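Local coordinates for histidine--tRNA ligase (Staphylococcus aureus, PDB 1QE0), which joins L-histidine to its cognate tRNA at the expense of ATP, working as a homodimeric class II aminoacyl-tRNA synthetase, at residues A[15-20]-A[324-329]; A[169-174]-A[229-234]; A[44-49]-A[64-69]. One frame throughout, in Å; residues are numbered along the deposited sequence.

Interaction 1: A[15-20]-A[324-329]; sequences DSKKWR and LDIEEN
K17 lays its aliphatic chain over I326: CB and CG of the lysine rest on the CG2 branch, with K17 CG 3.5 Å from I326 CG2. The lysine leaves the helix with CG between its backbone N and carbonyl carbon (chi1 64°) and runs extended from there, which carries the amine past I326 to E328. Its side chain and that of E328 cross at about a right angle, K17 CD lying 3.4 Å from E328 CG. The amine closes a salt bridge, K17 NZ to E328 OE1 at 3.1 Å, entering from above the carboxylate plane, 53° out of it; the glutamate is poorly ordered. The other oxygen, E328 OE2, pairs with K36 of the second subunit, so the carboxylate is shared by lysines of two chains. More loosely, L324 CD1 touches K18 CB at 4.2 Å, while Y21 of the same helix also packs on L324 and I326. One side of the contact is helix 13-33 of the synthetase core; the other is the irregular linker between helix 310-319 and strand 332-336, the connection leading from the class II synthetase core into the anticodon-binding domain.

Interaction 2: A[169-174]-A[229-234]; sequences MASRKE and EESKAY
S171 reaches S231 through a very short side chain. Its CB leaves helix 169-183 in the direction of the other segment, and the hydroxyl at the tip, set beside the backbone N and anti to the carbonyl carbon (chi1 -58°), does all the touching: S171 OG lies 3.3 Å from S231 OG and 4.1 Å from S231 CB. S231 mirrors this from its own helix, with CB directed at the first segment and its hydroxyl likewise beside its backbone N. The two oxygens therefore meet tip to tip, and the CA atoms of S171 and S231 are 7.8 Å apart. Both serines are buried, although the surface shared by the two segments amounts to only 50 Å². What joins here is the beginning of two helices, 169-183 and 231-245, in the synthetase family region, and the polar groups at the two beginnings are interlaced. S171 OG takes part in a weak hydrogen bond with N228 ND2, from the residues leading into the second helix, while S231 OG has a weak one with the backbone N of D168, just ahead of the first. The same two neighbours also serve the serine backbones on their own sides, D168 OD1 accepting from S171 N and N228 OD1 from S231 N. Helix 231-245 is itself tied to helix 137-153 where the Y234 hydroxyl hydrogen-bonds to D140.

Interaction 3: A[44-49]-A[64-69]; sequences ESTDLF and MYTFKD
Apolar contact between T46 and T66 forms one half of the interface. The two threonine side chains cross at about a right angle, and the methyls touch at 3.8 Å, T46 CG2 to T66 CG2. The same T66 methyl also lies beside the hydroxyl T46 OG1. M64 and F49 make the other half: M64 SD touches F49 CB at 3.8 Å, an apolar contact. The sulfur also forms a Met-aromatic contact, M64 SD lying 5.5 Å from the centroid of the F49 ring and approaching obliquely at 51° from the ring normal. The methionine's CG is anti to its carbonyl carbon (chi1 -61°) and the chain runs extended to SD, which carries the sulfur to F49.

Hydrogen bonding runs through neighbouring residues. T46 OG1 bonds to S74 OG and T76 OG1, and T66 OG1 also bonds to T76 OG1, so the hydroxyl of T76 links both threonines. At the start of the short helical turn, S45 is the N-cap, its OG accepting a weak bond from D47 N. Across the dimer, the F67 ring stacks on F67 of the second subunit. The backbones of 44-46 and 65-67 both pair with 74-77, so the threonines meet across the central strand of a three-stranded antiparallel sheet with order 1-3-2, a small sheet at the subunit interface.

Overall arrangement
Interaction 3 closes first along the chain, interaction 2 follows, and both fall within the long excursion of 303 residues between the segments of interaction 1. None touches another. The centres of interactions 1 and 2 are about 47 Å apart. Those of interactions 1 and 3 are about 35 Å apart, and those of interactions 2 and 3 about 36 Å. Interaction 1 lies across the chain's centre from each of the others. Interactions 2 and 3 keep entirely to the synthetase core, one between helix starts and the other at the small three-stranded sheet, whereas 1 ties helix 13-33 to the linker. Interactions 1 and 3 both touch the second subunit; at interaction 1 the linker toward the anticodon-binding domain itself takes part in the dimer contact.

Interaction 1: A[15-20]-A[324-329]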
ATOM      1  N   ASP A  15       2.828 -11.809   9.044  1.00 13.57           N
ATOM      2  CA  ASP A  15       1.658 -11.067   8.625  1.00 13.46           C
ATOM      3  C   ASP A  15       1.901 -10.102   7.482  1.00 13.44           C
ATOM      4  O   ASP A  15       1.006  -9.895   6.657  1.00 14.81           O
ATOM      5  CB  ASP A  15       1.144 -10.294   9.809  1.00 15.02           C
ATOM      6  CG  ASP A  15       1.010 -11.151  11.008  1.00 17.61           C
ATOM      7  OD1 ASP A  15       0.455 -12.246  10.846  1.00 24.94           O
ATOM      8  OD2 ASP A  15       1.485 -10.757  12.087  1.00 17.52           O
ATOM      9  N   SER A  16       3.091  -9.500   7.431  1.00  9.98           N
ATOM     10  CA  SER A  16       3.394  -8.544   6.370  1.00 11.54           C
ATOM     11  C   SER A  16       3.041  -9.088   5.007  1.00 10.37           C
ATOM     12  O   SER A  16       2.452  -8.377   4.206  1.00 14.86           O
ATOM     13  CB  SER A  16       4.836  -8.074   6.409  1.00  9.05           C
ATOM     14  OG  SER A  16       5.702  -9.165   6.314  1.00 11.98           O
ATOM     15  N   LYS A  17       3.308 -10.364   4.779  1.00  6.65           N
ATOM     16  CA  LYS A  17       2.957 -10.988   3.503  1.00 11.94           C
ATOM     17  C   LYS A  17       1.437 -11.006   3.203  1.00 11.45           C
ATOM     18  O   LYS A  17       1.039 -10.928   2.026  1.00 10.05           O
ATOM     19  CB  LYS A  17       3.526 -12.413   3.419  1.00 13.57           C
ATOM     20  CG  LYS A  17       2.948 -13.388   4.442  1.00 19.49           C
ATOM     21  CD  LYS A  17       3.833 -14.616   4.610  1.00 22.95           C
ATOM     22  CE  LYS A  17       3.229 -15.591   5.593  1.00 27.17           C
ATOM     23  NZ  LYS A  17       4.185 -16.671   5.974  1.00 35.65           N
ATOM     24  N   LYS A  18       0.619 -11.109   4.263  1.00  9.78           N
ATOM     25  CA  LYS A  18      -0.848 -11.153   4.184  1.00  4.21           C
ATOM     26  C   LYS A  18      -1.330  -9.774   3.851  1.00  6.63           C
ATOM     27  O   LYS A  18      -2.292  -9.625   3.113  1.00  8.07           O
ATOM     28  CB  LYS A  18      -1.454 -11.563   5.524  1.00  5.64           C
ATOM     29  CG  LYS A  18      -1.089 -12.940   6.016  1.00  2.41           C
ATOM     30  CD  LYS A  18      -1.597 -13.098   7.432  1.00 21.97           C
ATOM     31  CE  LYS A  18      -1.478 -14.525   7.998  1.00 28.34           C
ATOM     32  NZ  LYS A  18      -0.071 -15.009   8.132  1.00 32.53           N
ATOM     33  N   TRP A  19      -0.691  -8.766   4.451  1.00  9.40           N
ATOM     34  CA  TRP A  19      -1.012  -7.354   4.185  1.00  8.48           C
ATOM     35  C   TRP A  19      -0.676  -7.027   2.731  1.00  9.34           C
ATOM     36  O   TRP A  19      -1.491  -6.435   2.026  1.00 11.87           O
ATOM     37  CB  TRP A  19      -0.197  -6.411   5.070  1.00  8.22           C
ATOM     38  CG  TRP A  19      -0.743  -6.232   6.403  1.00 13.15           C
ATOM     39  CD1 TRP A  19      -0.689  -7.120   7.436  1.00 19.87           C
ATOM     40  CD2 TRP A  19      -1.501  -5.118   6.870  1.00 16.94           C
ATOM     41  NE1 TRP A  19      -1.378  -6.626   8.526  1.00 17.77           N
ATOM     42  CE2 TRP A  19      -1.883  -5.395   8.200  1.00 18.84           C
ATOM     43  CE3 TRP A  19      -1.891  -3.909   6.298  1.00 14.90           C
ATOM     44  CZ2 TRP A  19      -2.645  -4.508   8.958  1.00 20.26           C
ATOM     45  CZ3 TRP A  19      -2.648  -3.027   7.056  1.00  9.03           C
ATOM     46  CH2 TRP A  19      -3.010  -3.327   8.368  1.00 11.26           C
ATOM     47  N   ARG A  20       0.520  -7.405   2.283  1.00  5.76           N
ATOM     48  CA  ARG A  20       0.926  -7.125   0.910  1.00  8.41           C
ATOM     49  C   ARG A  20       0.050  -7.813  -0.099  1.00 10.91           C
ATOM     50  O   ARG A  20      -0.185  -7.281  -1.177  1.00 17.27           O
ATOM     51  CB  ARG A  20       2.372  -7.486   0.658  1.00  2.00           C
ATOM     52  CG  ARG A  20       3.317  -6.705   1.534  1.00  3.93           C
ATOM     53  CD  ARG A  20       4.703  -6.844   1.006  1.00 10.38           C
ATOM     54  NE  ARG A  20       5.077  -8.246   0.889  1.00  8.83           N
ATOM     55  CZ  ARG A  20       5.830  -8.850   1.784  1.00  9.88           C
ATOM     56  NH1 ARG A  20       6.153 -10.119   1.655  1.00 10.09           N
ATOM     57  NH2 ARG A  20       6.282  -8.157   2.806  1.00 15.62           N
ATOM     58  N   LEU A 324      -4.956 -17.287   2.226  1.00 33.31           N
ATOM     59  CA  LEU A 324      -4.578 -16.533   1.038  1.00 35.22           C
ATOM     60  C   LEU A 324      -3.474 -17.271   0.317  1.00 36.38           C
ATOM     61  O   LEU A 324      -2.649 -17.886   0.966  1.00 36.85           O
ATOM     62  CB  LEU A 324      -4.079 -15.154   1.469  1.00 30.14           C
ATOM     63  CG  LEU A 324      -5.112 -14.412   2.310  1.00 26.46           C
ATOM     64  CD1 LEU A 324      -4.467 -13.309   3.130  1.00 27.07           C
ATOM     65  CD2 LEU A 324      -6.203 -13.874   1.403  1.00 26.81           C
ATOM     66  N   ASP A 325      -3.438 -17.183  -1.010  1.00 41.90           N
ATOM     67  CA  ASP A 325      -2.398 -17.855  -1.816  1.00 48.54           C
ATOM     68  C   ASP A 325      -1.000 -17.254  -1.615  1.00 49.21           C
ATOM     69  O   ASP A 325      -0.323 -16.913  -2.590  1.00 52.16           O
ATOM     70  CB  ASP A 325      -2.732 -17.780  -3.319  1.00 54.29           C
ATOM     71  CG  ASP A 325      -3.709 -18.857  -3.771  1.00 60.62           C
ATOM     72  OD1 ASP A 325      -4.587 -19.256  -2.967  1.00 68.11           O
ATOM     73  OD2 ASP A 325      -3.615 -19.275  -4.953  1.00 61.19           O
ATOM     74  N   ILE A 326      -0.541 -17.171  -0.372  1.00 49.46           N
ATOM     75  CA  ILE A 326       0.760 -16.577  -0.073  1.00 49.26           C
ATOM     76  C   ILE A 326       1.840 -17.658  -0.110  1.00 57.98           C
ATOM     77  O   ILE A 326       2.159 -18.251   0.926  1.00 62.74           O
ATOM     78  CB  ILE A 326       0.727 -15.935   1.309  1.00 39.38           C
ATOM     79  CG1 ILE A 326      -0.497 -15.057   1.428  1.00 35.31           C
ATOM     80  CG2 ILE A 326       1.911 -15.064   1.511  1.00 40.81           C
ATOM     81  CD1 ILE A 326      -0.586 -14.060   0.363  1.00 26.42           C
ATOM     82  N   GLU A 327       2.458 -17.865  -1.274  1.00 62.36           N
ATOM     83  CA  GLU A 327       3.469 -18.920  -1.406  1.00 66.83           C
ATOM     84  C   GLU A 327       4.681 -18.892  -0.487  1.00 67.38           C
ATOM     85  O   GLU A 327       5.303 -19.934  -0.293  1.00 70.76           O
ATOM     86  CB  GLU A 327       3.967 -19.068  -2.851  1.00 71.13           C
ATOM     87  CG  GLU A 327       4.726 -20.392  -3.079  1.00 75.53           C
ATOM     88  CD  GLU A 327       5.301 -20.549  -4.480  1.00 77.18           C
ATOM     89  OE1 GLU A 327       6.530 -20.354  -4.633  1.00 77.88           O
ATOM     90  OE2 GLU A 327       4.532 -20.888  -5.416  1.00 77.51           O
ATOM     91  N   GLU A 328       5.012 -17.722   0.058  1.00 67.29           N
ATOM     92  CA  GLU A 328       6.163 -17.503   0.955  1.00 65.93           C
ATOM     93  C   GLU A 328       7.121 -18.696   1.186  1.00 65.08           C
ATOM     94  O   GLU A 328       7.253 -19.205   2.310  1.00 68.05           O
ATOM     95  CB  GLU A 328       5.663 -16.958   2.293  1.00 67.81           C
ATOM     96  CG  GLU A 328       6.451 -15.739   2.785  1.00 73.83           C
ATOM     97  CD  GLU A 328       7.323 -16.030   3.991  1.00 77.15           C
ATOM     98  OE1 GLU A 328       6.937 -15.601   5.107  1.00 79.17           O
ATOM     99  OE2 GLU A 328       8.372 -16.697   3.816  1.00 77.64           O
ATOM    100  N   ASN A 329       7.841 -19.075   0.129  1.00 58.98           N
ATOM    101  CA  ASN A 329       8.748 -20.221   0.164  1.00 48.61           C
ATOM    102  C   ASN A 329       9.996 -19.928  -0.642  1.00 38.60           C
ATOM    103  O   ASN A 329       9.901 -19.378  -1.726  1.00 40.38           O
ATOM    104  CB  ASN A 329       8.063 -21.421  -0.503  1.00 52.98           C
ATOM    105  CG  ASN A 329       7.609 -22.466   0.482  1.00 55.41           C
ATOM    106  OD1 ASN A 329       7.168 -22.150   1.594  1.00 58.88           O
ATOM    107  ND2 ASN A 329       7.694 -23.728   0.078  1.00 57.76           N
TER

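Interaction 2: A[169-174]-A[229-234]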
ATOM      1  N   MET A 169     -30.775  17.733   0.031  1.00 34.75           N
ATOM      2  CA  MET A 169     -30.714  18.890   0.927  1.00 38.98           C
ATOM      3  C   MET A 169     -32.118  19.451   1.218  1.00 37.67           C
ATOM      4  O   MET A 169     -32.353  20.031   2.282  1.00 35.55           O
ATOM      5  CB  MET A 169     -29.854  20.009   0.314  1.00 49.73           C
ATOM      6  CG  MET A 169     -28.326  19.865   0.434  1.00 57.14           C
ATOM      7  SD  MET A 169     -27.455  21.489   0.154  1.00 72.66           S
ATOM      8  CE  MET A 169     -26.028  21.362   1.390  1.00 62.49           C
ATOM      9  N   ALA A 170     -33.024  19.312   0.245  1.00 34.88           N
ATOM     10  CA  ALA A 170     -34.411  19.772   0.359  1.00 29.20           C
ATOM     11  C   ALA A 170     -35.135  18.948   1.420  1.00 27.06           C
ATOM     12  O   ALA A 170     -35.552  19.457   2.461  1.00 28.07           O
ATOM     13  CB  ALA A 170     -35.109  19.617  -0.975  1.00 24.01           C
ATOM     14  N   SER A 171     -35.259  17.659   1.146  1.00 24.08           N
ATOM     15  CA  SER A 171     -35.893  16.730   2.056  1.00 19.18           C
ATOM     16  C   SER A 171     -35.359  16.934   3.455  1.00 16.59           C
ATOM     17  O   SER A 171     -36.112  17.032   4.401  1.00 17.44           O
ATOM     18  CB  SER A 171     -35.611  15.310   1.596  1.00 17.04           C
ATOM     19  OG  SER A 171     -36.086  15.117   0.273  1.00 21.20           O
ATOM     20  N   ARG A 172     -34.053  17.055   3.587  1.00 20.17           N
ATOM     21  CA  ARG A 172     -33.490  17.230   4.904  1.00 25.37           C
ATOM     22  C   ARG A 172     -33.939  18.547   5.533  1.00 30.21           C
ATOM     23  O   ARG A 172     -34.173  18.614   6.747  1.00 32.36           O
ATOM     24  CB  ARG A 172     -31.975  17.139   4.866  1.00 25.41           C
ATOM     25  CG  ARG A 172     -31.385  17.144   6.243  1.00 32.45           C
ATOM     26  CD  ARG A 172     -29.906  17.259   6.177  1.00 36.90           C
ATOM     27  NE  ARG A 172     -29.255  16.014   6.559  1.00 43.14           N
ATOM     28  CZ  ARG A 172     -28.896  15.052   5.708  1.00 44.28           C
ATOM     29  NH1 ARG A 172     -28.297  13.963   6.192  1.00 44.11           N
ATOM     30  NH2 ARG A 172     -29.117  15.177   4.391  1.00 35.27           N
ATOM     31  N   LYS A 173     -34.082  19.590   4.722  1.00 32.43           N
ATOM     32  CA  LYS A 173     -34.515  20.873   5.250  1.00 33.36           C
ATOM     33  C   LYS A 173     -35.927  20.740   5.798  1.00 33.77           C
ATOM     34  O   LYS A 173     -36.179  21.113   6.938  1.00 33.91           O
ATOM     35  CB  LYS A 173     -34.427  21.945   4.170  1.00 40.11           C
ATOM     36  CG  LYS A 173     -35.282  23.195   4.400  1.00 52.72           C
ATOM     37  CD  LYS A 173     -36.587  23.125   3.580  1.00 59.51           C
ATOM     38  CE  LYS A 173     -37.254  24.486   3.457  1.00 62.52           C
ATOM     39  NZ  LYS A 173     -37.517  25.101   4.782  1.00 62.36           N
ATOM     40  N   GLU A 174     -36.832  20.169   5.006  1.00 34.87           N
ATOM     41  CA  GLU A 174     -38.211  19.980   5.444  1.00 36.77           C
ATOM     42  C   GLU A 174     -38.362  18.921   6.535  1.00 35.56           C
ATOM     43  O   GLU A 174     -39.392  18.880   7.193  1.00 38.23           O
ATOM     44  CB  GLU A 174     -39.153  19.660   4.270  1.00 39.87           C
ATOM     45  CG  GLU A 174     -38.854  18.346   3.548  1.00 50.54           C
ATOM     46  CD  GLU A 174     -40.034  17.803   2.735  1.00 55.32           C
ATOM     47  OE1 GLU A 174     -39.822  17.351   1.578  1.00 55.06           O
ATOM     48  OE2 GLU A 174     -41.168  17.797   3.273  1.00 56.42           O
ATOM     49  N   GLU A 229     -39.621  13.839  -4.179  1.00 27.72           N
ATOM     50  CA  GLU A 229     -39.944  12.966  -5.297  1.00 30.92           C
ATOM     51  C   GLU A 229     -38.691  12.563  -6.066  1.00 29.12           C
ATOM     52  O   GLU A 229     -38.559  11.408  -6.474  1.00 27.98           O
ATOM     53  CB  GLU A 229     -40.964  13.640  -6.224  1.00 39.19           C
ATOM     54  CG  GLU A 229     -42.021  12.687  -6.809  1.00 51.92           C
ATOM     55  CD  GLU A 229     -43.338  12.676  -6.026  1.00 55.95           C
ATOM     56  OE1 GLU A 229     -43.368  12.154  -4.882  1.00 58.90           O
ATOM     57  OE2 GLU A 229     -44.346  13.183  -6.577  1.00 60.10           O
ATOM     58  N   GLU A 230     -37.764  13.513  -6.205  1.00 30.20           N
ATOM     59  CA  GLU A 230     -36.494  13.312  -6.905  1.00 29.77           C
ATOM     60  C   GLU A 230     -35.591  12.372  -6.105  1.00 27.96           C
ATOM     61  O   GLU A 230     -34.980  11.448  -6.651  1.00 26.32           O
ATOM     62  CB  GLU A 230     -35.759  14.650  -7.065  1.00 36.70           C
ATOM     63  CG  GLU A 230     -36.351  15.643  -8.073  1.00 51.47           C
ATOM     64  CD  GLU A 230     -36.098  15.296  -9.566  1.00 59.87           C
ATOM     65  OE1 GLU A 230     -36.668  16.020 -10.426  1.00 64.58           O
ATOM     66  OE2 GLU A 230     -35.343  14.334  -9.890  1.00 59.69           O
ATOM     67  N   SER A 231     -35.469  12.663  -4.813  1.00 24.17           N
ATOM     68  CA  SER A 231     -34.650  11.878  -3.899  1.00 17.39           C
ATOM     69  C   SER A 231     -35.138  10.430  -3.868  1.00 21.29           C
ATOM     70  O   SER A 231     -34.337   9.484  -3.782  1.00 22.55           O
ATOM     71  CB  SER A 231     -34.759  12.462  -2.494  1.00 14.53           C
ATOM     72  OG  SER A 231     -34.695  13.879  -2.503  1.00 14.24           O
ATOM     73  N   LYS A 232     -36.459  10.273  -3.914  1.00 22.67           N
ATOM     74  CA  LYS A 232     -37.095   8.956  -3.878  1.00 25.90           C
ATOM     75  C   LYS A 232     -36.903   8.191  -5.163  1.00 25.63           C
ATOM     76  O   LYS A 232     -37.192   7.008  -5.194  1.00 24.89           O
ATOM     77  CB  LYS A 232     -38.596   9.084  -3.590  1.00 29.27           C
ATOM     78  CG  LYS A 232     -39.304   7.789  -3.218  1.00 30.64           C
ATOM     79  CD  LYS A 232     -40.578   8.080  -2.397  1.00 34.78           C
ATOM     80  CE  LYS A 232     -41.608   8.907  -3.191  1.00 43.28           C
ATOM     81  NZ  LYS A 232     -42.911   9.150  -2.474  1.00 47.79           N
ATOM     82  N   ALA A 233     -36.468   8.880  -6.221  1.00 24.45           N
ATOM     83  CA  ALA A 233     -36.226   8.250  -7.516  1.00 19.75           C
ATOM     84  C   ALA A 233     -34.757   7.977  -7.691  1.00 19.58           C
ATOM     85  O   ALA A 233     -34.378   7.109  -8.474  1.00 20.69           O
ATOM     86  CB  ALA A 233     -36.714   9.110  -8.621  1.00 15.14           C
ATOM     87  N   TYR A 234     -33.917   8.765  -7.027  1.00 20.54           N
ATOM     88  CA  TYR A 234     -32.477   8.530  -7.093  1.00 20.02           C
ATOM     89  C   TYR A 234     -32.295   7.177  -6.403  1.00 18.98           C
ATOM     90  O   TYR A 234     -31.773   6.225  -6.995  1.00 18.80           O
ATOM     91  CB  TYR A 234     -31.722   9.617  -6.329  1.00 19.31           C
ATOM     92  CG  TYR A 234     -30.217   9.592  -6.489  1.00 21.63           C
ATOM     93  CD1 TYR A 234     -29.471   8.427  -6.277  1.00 21.42           C
ATOM     94  CD2 TYR A 234     -29.541  10.739  -6.833  1.00 23.02           C
ATOM     95  CE1 TYR A 234     -28.093   8.426  -6.409  1.00 20.21           C
ATOM     96  CE2 TYR A 234     -28.166  10.739  -6.971  1.00 27.16           C
ATOM     97  CZ  TYR A 234     -27.450   9.590  -6.765  1.00 20.70           C
ATOM     98  OH  TYR A 234     -26.094   9.638  -6.970  1.00 25.27           O
TER

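Interaction 3: A[44-49]-A[64-69]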
ATOM      1  N   GLU A  44      -1.749  16.552   9.183  1.00 20.52           N
ATOM      2  CA  GLU A  44      -2.341  17.672   8.497  1.00 22.99           C
ATOM      3  C   GLU A  44      -2.460  18.795   9.519  1.00 24.66           C
ATOM      4  O   GLU A  44      -2.208  18.586  10.719  1.00 20.81           O
ATOM      5  CB  GLU A  44      -3.737  17.289   8.023  1.00 21.79           C
ATOM      6  CG  GLU A  44      -3.765  16.271   6.938  1.00 20.58           C
ATOM      7  CD  GLU A  44      -3.391  16.840   5.597  1.00 22.10           C
ATOM      8  OE1 GLU A  44      -3.317  18.088   5.422  1.00 22.44           O
ATOM      9  OE2 GLU A  44      -3.194  16.014   4.698  1.00 25.97           O
ATOM     10  N   SER A  45      -2.811  19.985   9.036  1.00 25.24           N
ATOM     11  CA  SER A  45      -2.997  21.104   9.924  1.00 25.54           C
ATOM     12  C   SER A  45      -4.153  20.703  10.815  1.00 24.31           C
ATOM     13  O   SER A  45      -5.178  20.228  10.333  1.00 25.67           O
ATOM     14  CB  SER A  45      -3.367  22.356   9.147  1.00 29.11           C
ATOM     15  OG  SER A  45      -3.977  23.295  10.025  1.00 35.17           O
ATOM     16  N   THR A  46      -3.989  20.892  12.110  1.00 22.91           N
ATOM     17  CA  THR A  46      -5.032  20.555  13.044  1.00 25.59           C
ATOM     18  C   THR A  46      -6.340  21.144  12.560  1.00 27.37           C
ATOM     19  O   THR A  46      -7.384  20.509  12.640  1.00 31.74           O
ATOM     20  CB  THR A  46      -4.720  21.120  14.433  1.00 28.06           C
ATOM     21  OG1 THR A  46      -3.473  20.574  14.894  1.00 33.91           O
ATOM     22  CG2 THR A  46      -5.824  20.757  15.415  1.00 31.35           C
ATOM     23  N   ASP A  47      -6.260  22.328  11.978  1.00 27.51           N
ATOM     24  CA  ASP A  47      -7.433  23.024  11.478  1.00 29.24           C
ATOM     25  C   ASP A  47      -8.253  22.308  10.398  1.00 25.12           C
ATOM     26  O   ASP A  47      -9.333  22.768  10.056  1.00 24.89           O
ATOM     27  CB  ASP A  47      -7.040  24.444  11.040  1.00 39.96           C
ATOM     28  CG  ASP A  47      -6.644  25.341  12.225  1.00 47.70           C
ATOM     29  OD1 ASP A  47      -7.189  26.461  12.315  1.00 53.14           O
ATOM     30  OD2 ASP A  47      -5.798  24.942  13.066  1.00 52.25           O
ATOM     31  N   LEU A  48      -7.764  21.189   9.873  1.00 20.77           N
ATOM     32  CA  LEU A  48      -8.516  20.455   8.859  1.00 21.76           C
ATOM     33  C   LEU A  48      -9.484  19.533   9.575  1.00 26.26           C
ATOM     34  O   LEU A  48     -10.657  19.399   9.212  1.00 27.24           O
ATOM     35  CB  LEU A  48      -7.579  19.625   7.982  1.00 15.77           C
ATOM     36  CG  LEU A  48      -8.165  18.728   6.895  1.00  2.41           C
ATOM     37  CD1 LEU A  48      -8.820  19.520   5.820  1.00  2.00           C
ATOM     38  CD2 LEU A  48      -7.056  17.954   6.313  1.00  4.76           C
ATOM     39  N   PHE A  49      -8.969  18.903  10.619  1.00 30.00           N
ATOM     40  CA  PHE A  49      -9.745  17.972  11.418  1.00 34.45           C
ATOM     41  C   PHE A  49     -10.552  18.697  12.494  1.00 41.32           C
ATOM     42  O   PHE A  49     -11.385  18.100  13.185  1.00 43.77           O
ATOM     43  CB  PHE A  49      -8.798  16.943  12.026  1.00 29.41           C
ATOM     44  CG  PHE A  49      -7.950  16.256  11.006  1.00 26.61           C
ATOM     45  CD1 PHE A  49      -8.530  15.396  10.069  1.00 25.53           C
ATOM     46  CD2 PHE A  49      -6.588  16.503  10.938  1.00 26.85           C
ATOM     47  CE1 PHE A  49      -7.759  14.792   9.077  1.00 25.19           C
ATOM     48  CE2 PHE A  49      -5.807  15.900   9.943  1.00 31.85           C
ATOM     49  CZ  PHE A  49      -6.395  15.044   9.010  1.00 25.44           C
ATOM     50  N   MET A  64      -7.412  13.027  19.192  1.00 35.47           N
ATOM     51  CA  MET A  64      -6.443  13.070  18.089  1.00 35.43           C
ATOM     52  C   MET A  64      -5.039  13.468  18.586  1.00 34.82           C
ATOM     53  O   MET A  64      -4.885  14.084  19.646  1.00 34.22           O
ATOM     54  CB  MET A  64      -6.922  14.054  17.017  1.00 31.95           C
ATOM     55  CG  MET A  64      -8.239  13.682  16.406  1.00 32.95           C
ATOM     56  SD  MET A  64      -8.706  14.931  15.218  1.00 41.35           S
ATOM     57  CE  MET A  64      -9.115  16.253  16.250  1.00 35.31           C
ATOM     58  N   TYR A  65      -4.007  13.073  17.860  1.00 34.18           N
ATOM     59  CA  TYR A  65      -2.660  13.407  18.270  1.00 32.04           C
ATOM     60  C   TYR A  65      -2.329  14.746  17.704  1.00 32.33           C
ATOM     61  O   TYR A  65      -1.930  14.853  16.540  1.00 35.63           O
ATOM     62  CB  TYR A  65      -1.663  12.394  17.726  1.00 31.42           C
ATOM     63  CG  TYR A  65      -1.797  11.047  18.343  1.00 25.96           C
ATOM     64  CD1 TYR A  65      -2.866  10.215  18.012  1.00 24.26           C
ATOM     65  CD2 TYR A  65      -0.838  10.585  19.236  1.00 26.02           C
ATOM     66  CE1 TYR A  65      -2.970   8.947  18.556  1.00 23.73           C
ATOM     67  CE2 TYR A  65      -0.933   9.316  19.785  1.00 25.66           C
ATOM     68  CZ  TYR A  65      -1.993   8.505  19.437  1.00 22.61           C
ATOM     69  OH  TYR A  65      -2.049   7.240  19.944  1.00 25.95           O
ATOM     70  N   THR A  66      -2.521  15.776  18.509  1.00 32.48           N
ATOM     71  CA  THR A  66      -2.209  17.122  18.071  1.00 30.53           C
ATOM     72  C   THR A  66      -0.962  17.566  18.812  1.00 30.30           C
ATOM     73  O   THR A  66      -0.717  17.140  19.927  1.00 29.13           O
ATOM     74  CB  THR A  66      -3.348  18.114  18.378  1.00 27.58           C
ATOM     75  OG1 THR A  66      -4.592  17.598  17.891  1.00 23.53           O
ATOM     76  CG2 THR A  66      -3.059  19.472  17.719  1.00 23.78           C
ATOM     77  N   PHE A  67      -0.121  18.327  18.136  1.00 32.33           N
ATOM     78  CA  PHE A  67       1.075  18.878  18.744  1.00 34.18           C
ATOM     79  C   PHE A  67       1.543  20.133  17.979  1.00 37.13           C
ATOM     80  O   PHE A  67       1.587  20.158  16.751  1.00 29.87           O
ATOM     81  CB  PHE A  67       2.181  17.832  18.957  1.00 32.25           C
ATOM     82  CG  PHE A  67       2.520  17.047  17.749  1.00 28.77           C
ATOM     83  CD1 PHE A  67       3.691  17.292  17.067  1.00 25.92           C
ATOM     84  CD2 PHE A  67       1.653  16.090  17.267  1.00 29.90           C
ATOM     85  CE1 PHE A  67       4.007  16.607  15.909  1.00 29.36           C
ATOM     86  CE2 PHE A  67       1.956  15.392  16.108  1.00 31.22           C
ATOM     87  CZ  PHE A  67       3.138  15.656  15.425  1.00 28.52           C
ATOM     88  N   LYS A  68       1.706  21.220  18.739  1.00 46.32           N
ATOM     89  CA  LYS A  68       2.108  22.523  18.226  1.00 50.40           C
ATOM     90  C   LYS A  68       3.533  22.480  17.768  1.00 53.68           C
ATOM     91  O   LYS A  68       4.378  23.241  18.241  1.00 56.03           O
ATOM     92  CB  LYS A  68       1.947  23.601  19.297  1.00 51.60           C
ATOM     93  CG  LYS A  68       0.735  24.462  19.099  1.00 58.19           C
ATOM     94  CD  LYS A  68      -0.458  24.006  19.923  1.00 64.55           C
ATOM     95  CE  LYS A  68      -0.426  24.498  21.338  1.00 65.90           C
ATOM     96  NZ  LYS A  68      -0.196  25.933  21.261  1.00 70.54           N
ATOM     97  N   ASP A  69       3.805  21.575  16.848  1.00 54.64           N
ATOM     98  CA  ASP A  69       5.141  21.452  16.331  1.00 56.23           C
ATOM     99  C   ASP A  69       5.173  22.190  15.015  1.00 56.06           C
ATOM    100  O   ASP A  69       4.479  23.189  14.861  1.00 56.40           O
ATOM    101  CB  ASP A  69       5.522  19.981  16.216  1.00 59.49           C
ATOM    102  CG  ASP A  69       5.744  19.342  17.589  1.00 64.39           C
ATOM    103  OD1 ASP A  69       6.783  18.653  17.772  1.00 64.76           O
ATOM    104  OD2 ASP A  69       4.873  19.547  18.482  1.00 61.76           O
TER